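Local structure of ectonucleoside triphosphate diphosphohydrolase 4 (Homo sapiens, 6WG5) at residues R218-I232 / Q377-Y389. The protein belongs to the GDA1/CD39 nucleoside phosphatase family, whose members share the actin-like ATPase fold. Numbering follows the deposited sequence.
Sequences RTAGILDMGGVSTQI and QNSEFYGFSEFYY
Strands 221-225 and 381-385 pair in parallel as inner neighbours of a mixed six-stranded sheet, a buried contact near the middle of the chain. Backbone bonds alternate along it: Gly221 N gives to Glu380 O, Tyr382 N to Gly221 O, Leu223 N to Tyr382 O (2.7 Å) and Phe384 N to Leu223 O. Beyond the last bridge, the backbone N of Glu386, first residue of the following helix, gives to Met225 O at 3.0 Å, tying that helix start to the strand end. The sheet matches the actin-like ATPase fold of the GDA1/CD39 family, with strand 221-225 turning through residues 226-228 into its antiparallel partner 229-235. On one sheet face, Gly221, lacking a side chain, lets its CA lie over the Phe381 ring, 4.1 Å from the centroid, in an off-centre CH-pi contact; Leu223 CD1 meets the same ring obliquely. Phe387 CE2 lies against Met225 CB at 3.6 Å and against Leu223 CB, while helix 436-456 packs on this side through Phe453, Trp448 and Met449. Across the sheet, Ile222 CG2 abuts the edge of the Phe384 ring in its plane, and both residues touch Ile183. Asp224, its CG swung anti to the backbone N (chi1 -159°), uses the syn lone pair of OD1 to accept from Ser385 OG at 2.8 Å. At the opposite end, Arg218 bends at chi3 (68°) and directs NH1 to Asn378 OD1 in the carbonyl plane, 2.9 Å away. Arg218 NE reaches Glu380 OE2 at 3.2 Å on its anti side, 32° out of the carboxylate plane; a weak bond from NH2 joins it in a salt bridge, and Arg189 also pairs with OE2.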
ATOM      1  N   ARG A 218       3.357 -16.737  10.288  1.00 28.75           N
ATOM      2  CA  ARG A 218       3.861 -16.080   9.091  1.00 27.71           C
ATOM      3  C   ARG A 218       2.992 -14.877   8.750  1.00 24.12           C
ATOM      4  O   ARG A 218       1.772 -14.905   8.929  1.00 26.59           O
ATOM      5  CB  ARG A 218       3.871 -17.068   7.927  1.00 31.88           C
ATOM      6  CG  ARG A 218       4.511 -16.544   6.659  1.00 33.05           C
ATOM      7  CD  ARG A 218       4.488 -17.608   5.579  1.00 26.47           C
ATOM      8  NE  ARG A 218       3.131 -17.897   5.126  1.00 27.31           N
ATOM      9  CZ  ARG A 218       2.806 -18.916   4.336  1.00 27.80           C
ATOM     10  NH1 ARG A 218       3.738 -19.757   3.905  1.00 26.36           N
ATOM     11  NH2 ARG A 218       1.544 -19.097   3.978  1.00 29.82           N
ATOM     12  N   THR A 219       3.625 -13.814   8.261  1.00 21.54           N
ATOM     13  CA  THR A 219       2.912 -12.621   7.829  1.00 19.91           C
ATOM     14  C   THR A 219       2.732 -12.628   6.315  1.00 20.54           C
ATOM     15  O   THR A 219       3.330 -13.424   5.590  1.00 24.72           O
ATOM     16  CB  THR A 219       3.652 -11.352   8.264  1.00 22.21           C
ATOM     17  OG1 THR A 219       4.992 -11.371   7.754  1.00 26.31           O
ATOM     18  CG2 THR A 219       3.679 -11.236   9.782  1.00 22.41           C
ATOM     19  N   ALA A 220       1.891 -11.710   5.842  1.00 24.04           N
ATOM     20  CA  ALA A 220       1.580 -11.573   4.425  1.00 22.24           C
ATOM     21  C   ALA A 220       2.204 -10.286   3.902  1.00 24.38           C
ATOM     22  O   ALA A 220       1.960  -9.206   4.449  1.00 21.71           O
ATOM     23  CB  ALA A 220       0.068 -11.565   4.196  1.00 20.44           C
ATOM     24  N   GLY A 221       3.011 -10.405   2.845  1.00 31.17           N
ATOM     25  CA  GLY A 221       3.545  -9.238   2.181  1.00 25.58           C
ATOM     26  C   GLY A 221       2.502  -8.567   1.314  1.00 28.65           C
ATOM     27  O   GLY A 221       1.439  -9.118   1.029  1.00 27.87           O
ATOM     28  N   ILE A 222       2.814  -7.345   0.890  1.00 28.02           N
ATOM     29  CA  ILE A 222       1.910  -6.562   0.058  1.00 26.59           C
ATOM     30  C   ILE A 222       2.662  -6.089  -1.178  1.00 27.22           C
ATOM     31  O   ILE A 222       3.783  -5.578  -1.076  1.00 27.14           O
ATOM     32  CB  ILE A 222       1.300  -5.371   0.824  1.00 27.71           C
ATOM     33  CG1 ILE A 222       2.383  -4.565   1.534  1.00 40.30           C
ATOM     34  CG2 ILE A 222       0.271  -5.875   1.827  1.00 31.20           C
ATOM     35  CD1 ILE A 222       1.861  -3.337   2.276  1.00 48.96           C
ATOM     36  N   LEU A 223       2.053  -6.296  -2.340  1.00 21.13           N
ATOM     37  CA  LEU A 223       2.500  -5.733  -3.605  1.00 22.12           C
ATOM     38  C   LEU A 223       1.433  -4.764  -4.088  1.00 24.19           C
ATOM     39  O   LEU A 223       0.249  -5.114  -4.129  1.00 22.43           O
ATOM     40  CB  LEU A 223       2.729  -6.831  -4.645  1.00 22.39           C
ATOM     41  CG  LEU A 223       4.037  -7.605  -4.550  1.00 22.42           C
ATOM     42  CD1 LEU A 223       3.861  -9.006  -5.099  1.00 21.40           C
ATOM     43  CD2 LEU A 223       5.120  -6.868  -5.315  1.00 28.89           C
ATOM     44  N   ASP A 224       1.845  -3.550  -4.442  1.00 21.52           N
ATOM     45  CA  ASP A 224       0.903  -2.525  -4.878  1.00 25.05           C
ATOM     46  C   ASP A 224       1.485  -1.804  -6.081  1.00 23.69           C
ATOM     47  O   ASP A 224       2.526  -1.151  -5.972  1.00 26.73           O
ATOM     48  CB  ASP A 224       0.605  -1.535  -3.748  1.00 27.11           C
ATOM     49  CG  ASP A 224      -0.702  -0.794  -3.955  1.00 32.68           C
ATOM     50  OD1 ASP A 224      -1.146  -0.679  -5.114  1.00 32.77           O
ATOM     51  OD2 ASP A 224      -1.286  -0.327  -2.955  1.00 41.89           O
ATOM     52  N   MET A 225       0.819  -1.927  -7.222  1.00 24.50           N
ATOM     53  CA  MET A 225       1.211  -1.235  -8.443  1.00 28.85           C
ATOM     54  C   MET A 225       0.136  -0.206  -8.760  1.00 30.25           C
ATOM     55  O   MET A 225      -0.970  -0.562  -9.187  1.00 30.31           O
ATOM     56  CB  MET A 225       1.395  -2.217  -9.600  1.00 33.78           C
ATOM     57  CG  MET A 225       1.774  -1.548 -10.916  1.00 34.74           C
ATOM     58  SD  MET A 225       2.059  -2.722 -12.252  1.00 31.67           S
ATOM     59  CE  MET A 225       3.578  -3.500 -11.715  1.00 26.16           C
ATOM     60  N   GLY A 226       0.455   1.062  -8.540  1.00 21.51           N
ATOM     61  CA  GLY A 226      -0.441   2.153  -8.855  1.00 23.55           C
ATOM     62  C   GLY A 226      -0.272   2.608 -10.285  1.00 23.96           C
ATOM     63  O   GLY A 226       0.305   1.913 -11.126  1.00 24.37           O
ATOM     64  N   GLY A 227      -0.789   3.805 -10.564  1.00 27.72           N
ATOM     65  CA  GLY A 227      -0.606   4.384 -11.884  1.00 24.87           C
ATOM     66  C   GLY A 227       0.804   4.897 -12.097  1.00 27.17           C
ATOM     67  O   GLY A 227       1.357   4.784 -13.195  1.00 31.31           O
ATOM     68  N   VAL A 228       1.412   5.456 -11.052  1.00 28.12           N
ATOM     69  CA  VAL A 228       2.728   6.066 -11.145  1.00 26.21           C
ATOM     70  C   VAL A 228       3.800   5.199 -10.498  1.00 24.11           C
ATOM     71  O   VAL A 228       4.918   5.111 -11.012  1.00 25.81           O
ATOM     72  CB  VAL A 228       2.715   7.480 -10.522  1.00 30.27           C
ATOM     73  CG1 VAL A 228       4.129   8.041 -10.399  1.00 29.87           C
ATOM     74  CG2 VAL A 228       1.857   8.415 -11.356  1.00 26.00           C
ATOM     75  N   SER A 229       3.487   4.556  -9.375  1.00 31.50           N
ATOM     76  CA  SER A 229       4.495   3.888  -8.566  1.00 33.50           C
ATOM     77  C   SER A 229       4.116   2.438  -8.313  1.00 35.02           C
ATOM     78  O   SER A 229       2.940   2.064  -8.342  1.00 37.42           O
ATOM     79  CB  SER A 229       4.684   4.599  -7.221  1.00 31.12           C
ATOM     80  OG  SER A 229       5.049   5.956  -7.412  1.00 40.81           O
ATOM     81  N   THR A 230       5.139   1.625  -8.066  1.00 27.36           N
ATOM     82  CA  THR A 230       4.981   0.259  -7.594  1.00 23.62           C
ATOM     83  C   THR A 230       5.628   0.156  -6.221  1.00 25.10           C
ATOM     84  O   THR A 230       6.765   0.603  -6.033  1.00 31.30           O
ATOM     85  CB  THR A 230       5.615  -0.742  -8.565  1.00 24.80           C
ATOM     86  OG1 THR A 230       4.934  -0.683  -9.825  1.00 29.87           O
ATOM     87  CG2 THR A 230       5.534  -2.164  -8.014  1.00 25.45           C
ATOM     88  N   GLN A 231       4.905  -0.419  -5.268  1.00 27.24           N
ATOM     89  CA  GLN A 231       5.377  -0.549  -3.898  1.00 28.95           C
ATOM     90  C   GLN A 231       5.371  -2.015  -3.492  1.00 26.45           C
ATOM     91  O   GLN A 231       4.491  -2.780  -3.899  1.00 23.03           O
ATOM     92  CB  GLN A 231       4.509   0.262  -2.929  1.00 32.28           C
ATOM     93  CG  GLN A 231       5.117   0.402  -1.537  1.00 42.43           C
ATOM     94  CD  GLN A 231       4.148   0.983  -0.523  1.00 49.22           C
ATOM     95  OE1 GLN A 231       3.086   0.414  -0.262  1.00 45.38           O
ATOM     96  NE2 GLN A 231       4.510   2.125   0.052  1.00 55.87           N
ATOM     97  N   ILE A 232       6.359  -2.397  -2.688  1.00 24.02           N
ATOM     98  CA  ILE A 232       6.483  -3.758  -2.180  1.00 24.61           C
ATOM     99  C   ILE A 232       6.898  -3.683  -0.719  1.00 26.13           C
ATOM    100  O   ILE A 232       7.788  -2.906  -0.355  1.00 22.61           O
ATOM    101  CB  ILE A 232       7.498  -4.583  -3.001  1.00 19.79           C
ATOM    102  CG1 ILE A 232       7.629  -5.993  -2.426  1.00 25.07           C
ATOM    103  CG2 ILE A 232       8.851  -3.892  -3.025  1.00 19.52           C
ATOM    104  CD1 ILE A 232       8.422  -6.946  -3.304  1.00 26.11           C
ATOM    105  N   GLN A 377       9.478 -20.426  -0.931  1.00 38.34           N
ATOM    106  CA  GLN A 377       8.774 -21.660  -0.597  1.00 42.92           C
ATOM    107  C   GLN A 377       7.926 -21.523   0.663  1.00 43.30           C
ATOM    108  O   GLN A 377       7.015 -22.331   0.868  1.00 46.30           O
ATOM    109  CB  GLN A 377       9.769 -22.814  -0.434  1.00 49.07           C
ATOM    110  CG  GLN A 377      10.895 -22.558   0.563  1.00 57.73           C
ATOM    111  CD  GLN A 377      12.169 -22.063  -0.100  1.00 62.15           C
ATOM    112  OE1 GLN A 377      12.130 -21.226  -1.005  1.00 60.13           O
ATOM    113  NE2 GLN A 377      13.308 -22.585   0.345  1.00 62.36           N
ATOM    114  N   ASN A 378       8.193 -20.518   1.502  1.00 38.13           N
ATOM    115  CA  ASN A 378       7.433 -20.288   2.733  1.00 35.05           C
ATOM    116  C   ASN A 378       7.107 -18.794   2.837  1.00 35.05           C
ATOM    117  O   ASN A 378       7.671 -18.074   3.662  1.00 34.46           O
ATOM    118  CB  ASN A 378       8.208 -20.780   3.955  1.00 35.48           C
ATOM    119  CG  ASN A 378       7.458 -20.548   5.248  1.00 35.94           C
ATOM    120  OD1 ASN A 378       6.264 -20.252   5.239  1.00 39.25           O
ATOM    121  ND2 ASN A 378       8.153 -20.683   6.370  1.00 36.95           N
ATOM    122  N   SER A 379       6.184 -18.332   1.996  1.00 39.97           N
ATOM    123  CA  SER A 379       5.796 -16.928   1.980  1.00 32.51           C
ATOM    124  C   SER A 379       4.426 -16.802   1.328  1.00 33.68           C
ATOM    125  O   SER A 379       3.903 -17.753   0.740  1.00 31.66           O
ATOM    126  CB  SER A 379       6.829 -16.077   1.237  1.00 34.63           C
ATOM    127  OG  SER A 379       6.831 -16.373  -0.148  1.00 35.64           O
ATOM    128  N   GLU A 380       3.847 -15.609   1.450  1.00 28.35           N
ATOM    129  CA  GLU A 380       2.587 -15.282   0.795  1.00 23.08           C
ATOM    130  C   GLU A 380       2.521 -13.773   0.610  1.00 27.15           C
ATOM    131  O   GLU A 380       3.057 -13.012   1.419  1.00 26.86           O
ATOM    132  CB  GLU A 380       1.378 -15.781   1.595  1.00 23.21           C
ATOM    133  CG  GLU A 380       1.254 -15.179   2.985  1.00 28.62           C
ATOM    134  CD  GLU A 380       0.109 -15.776   3.782  1.00 32.51           C
ATOM    135  OE1 GLU A 380      -1.045 -15.713   3.305  1.00 30.17           O
ATOM    136  OE2 GLU A 380       0.366 -16.313   4.885  1.00 33.03           O
ATOM    137  N   PHE A 381       1.859 -13.353  -0.467  1.00 23.32           N
ATOM    138  CA  PHE A 381       1.734 -11.944  -0.806  1.00 20.26           C
ATOM    139  C   PHE A 381       0.316 -11.649  -1.264  1.00 22.45           C
ATOM    140  O   PHE A 381      -0.359 -12.505  -1.839  1.00 22.52           O
ATOM    141  CB  PHE A 381       2.710 -11.534  -1.919  1.00 19.97           C
ATOM    142  CG  PHE A 381       4.113 -11.293  -1.444  1.00 21.56           C
ATOM    143  CD1 PHE A 381       4.585 -10.002  -1.268  1.00 19.26           C
ATOM    144  CD2 PHE A 381       4.963 -12.354  -1.181  1.00 17.17           C
ATOM    145  CE1 PHE A 381       5.880  -9.772  -0.837  1.00 18.47           C
ATOM    146  CE2 PHE A 381       6.258 -12.131  -0.750  1.00 21.58           C
ATOM    147  CZ  PHE A 381       6.716 -10.838  -0.577  1.00 18.73           C
ATOM    148  N   TYR A 382      -0.126 -10.422  -1.001  1.00 25.95           N
ATOM    149  CA  TYR A 382      -1.334  -9.869  -1.594  1.00 21.65           C
ATOM    150  C   TYR A 382      -0.944  -8.861  -2.667  1.00 20.71           C
ATOM    151  O   TYR A 382       0.005  -8.089  -2.488  1.00 26.01           O
ATOM    152  CB  TYR A 382      -2.214  -9.189  -0.543  1.00 20.97           C
ATOM    153  CG  TYR A 382      -3.101 -10.135   0.232  1.00 27.57           C
ATOM    154  CD1 TYR A 382      -4.474 -10.159   0.024  1.00 27.56           C
ATOM    155  CD2 TYR A 382      -2.565 -11.004   1.170  1.00 34.35           C
ATOM    156  CE1 TYR A 382      -5.288 -11.022   0.733  1.00 33.00           C
ATOM    157  CE2 TYR A 382      -3.372 -11.873   1.882  1.00 37.52           C
ATOM    158  CZ  TYR A 382      -4.732 -11.878   1.659  1.00 37.69           C
ATOM    159  OH  TYR A 382      -5.536 -12.743   2.369  1.00 44.90           O
ATOM    160  N   GLY A 383      -1.672  -8.874  -3.780  1.00 18.00           N
ATOM    161  CA  GLY A 383      -1.451  -7.945  -4.875  1.00 13.73           C
ATOM    162  C   GLY A 383      -2.629  -6.995  -5.005  1.00 18.29           C
ATOM    163  O   GLY A 383      -3.776  -7.428  -5.129  1.00 23.48           O
ATOM    164  N   PHE A 384      -2.330  -5.701  -4.975  1.00 22.25           N
ATOM    165  CA  PHE A 384      -3.349  -4.663  -5.001  1.00 18.27           C
ATOM    166  C   PHE A 384      -3.218  -3.821  -6.264  1.00 18.46           C
ATOM    167  O   PHE A 384      -2.239  -3.913  -7.008  1.00 20.51           O
ATOM    168  CB  PHE A 384      -3.253  -3.772  -3.759  1.00 16.61           C
ATOM    169  CG  PHE A 384      -3.546  -4.493  -2.476  1.00 19.55           C
ATOM    170  CD1 PHE A 384      -4.851  -4.781  -2.111  1.00 23.34           C
ATOM    171  CD2 PHE A 384      -2.519  -4.883  -1.632  1.00 19.39           C
ATOM    172  CE1 PHE A 384      -5.125  -5.446  -0.929  1.00 22.83           C
ATOM    173  CE2 PHE A 384      -2.787  -5.545  -0.454  1.00 20.42           C
ATOM    174  CZ  PHE A 384      -4.092  -5.827  -0.101  1.00 23.42           C
ATOM    175  N   SER A 385      -4.239  -2.996  -6.497  1.00 23.16           N
ATOM    176  CA  SER A 385      -4.285  -2.050  -7.618  1.00 25.50           C
ATOM    177  C   SER A 385      -4.131  -2.826  -8.922  1.00 20.81           C
ATOM    178  O   SER A 385      -4.930  -3.745  -9.165  1.00 24.50           O
ATOM    179  CB  SER A 385      -3.248  -0.955  -7.370  1.00 23.29           C
ATOM    180  OG  SER A 385      -3.626  -0.150  -6.268  1.00 33.72           O
ATOM    181  N   GLU A 386      -3.154  -2.506  -9.775  1.00 21.73           N
ATOM    182  CA  GLU A 386      -3.073  -3.130 -11.093  1.00 24.75           C
ATOM    183  C   GLU A 386      -2.979  -4.647 -11.007  1.00 26.04           C
ATOM    184  O   GLU A 386      -3.442  -5.344 -11.918  1.00 28.75           O
ATOM    185  CB  GLU A 386      -1.874  -2.574 -11.861  1.00 27.35           C
ATOM    186  CG  GLU A 386      -2.006  -1.106 -12.223  1.00 34.17           C
ATOM    187  CD  GLU A 386      -3.172  -0.839 -13.152  1.00 37.55           C
ATOM    188  OE1 GLU A 386      -3.536  -1.752 -13.925  1.00 35.97           O
ATOM    189  OE2 GLU A 386      -3.728   0.281 -13.107  1.00 40.22           O
ATOM    190  N   PHE A 387      -2.382  -5.181  -9.938  1.00 17.87           N
ATOM    191  CA  PHE A 387      -2.327  -6.631  -9.786  1.00 22.64           C
ATOM    192  C   PHE A 387      -3.722  -7.243  -9.792  1.00 24.26           C
ATOM    193  O   PHE A 387      -3.900  -8.378 -10.249  1.00 27.04           O
ATOM    194  CB  PHE A 387      -1.586  -7.001  -8.502  1.00 23.81           C
ATOM    195  CG  PHE A 387      -0.103  -6.788  -8.580  1.00 25.56           C
ATOM    196  CD1 PHE A 387       0.703  -7.691  -9.256  1.00 28.51           C
ATOM    197  CD2 PHE A 387       0.488  -5.688  -7.978  1.00 24.07           C
ATOM    198  CE1 PHE A 387       2.071  -7.497  -9.334  1.00 27.45           C
ATOM    199  CE2 PHE A 387       1.854  -5.489  -8.052  1.00 25.43           C
ATOM    200  CZ  PHE A 387       2.646  -6.397  -8.730  1.00 27.21           C
ATOM    201  N   TYR A 388      -4.721  -6.510  -9.301  1.00 18.52           N
ATOM    202  CA  TYR A 388      -6.101  -6.972  -9.350  1.00 23.79           C
ATOM    203  C   TYR A 388      -6.802  -6.546 -10.634  1.00 23.85           C
ATOM    204  O   TYR A 388      -7.508  -7.351 -11.251  1.00 23.48           O
ATOM    205  CB  TYR A 388      -6.872  -6.442  -8.138  1.00 17.55           C
ATOM    206  CG  TYR A 388      -8.298  -6.932  -8.067  1.00 26.08           C
ATOM    207  CD1 TYR A 388      -8.591  -8.203  -7.595  1.00 25.53           C
ATOM    208  CD2 TYR A 388      -9.353  -6.124  -8.471  1.00 25.04           C
ATOM    209  CE1 TYR A 388      -9.894  -8.657  -7.524  1.00 31.29           C
ATOM    210  CE2 TYR A 388     -10.661  -6.569  -8.407  1.00 26.62           C
ATOM    211  CZ  TYR A 388     -10.925  -7.837  -7.932  1.00 31.56           C
ATOM    212  OH  TYR A 388     -12.224  -8.290  -7.865  1.00 33.57           O
ATOM    213  N   TYR A 389      -6.621  -5.292 -11.052  1.00 24.73           N
ATOM    214  CA  TYR A 389      -7.282  -4.810 -12.260  1.00 25.10           C
ATOM    215  C   TYR A 389      -6.833  -5.595 -13.489  1.00 23.94           C
ATOM    216  O   TYR A 389      -7.635  -5.862 -14.390  1.00 26.49           O
ATOM    217  CB  TYR A 389      -7.002  -3.319 -12.448  1.00 22.86           C
ATOM    218  CG  TYR A 389      -7.457  -2.453 -11.297  1.00 24.96           C
ATOM    219  CD1 TYR A 389      -8.646  -2.715 -10.629  1.00 29.98           C
ATOM    220  CD2 TYR A 389      -6.696  -1.371 -10.874  1.00 29.12           C
ATOM    221  CE1 TYR A 389      -9.065  -1.924  -9.577  1.00 32.18           C
ATOM    222  CE2 TYR A 389      -7.107  -0.575  -9.822  1.00 32.75           C
ATOM    223  CZ  TYR A 389      -8.291  -0.856  -9.178  1.00 33.88           C
ATOM    224  OH  TYR A 389      -8.705  -0.067  -8.130  1.00 40.29           O
TER
HETATM  225  O   HOH W   1       4.029 -21.499   1.166  1.00 50.62           O
HETATM  226  O   HOH W   2       5.458 -14.199   4.068  1.00 25.07           O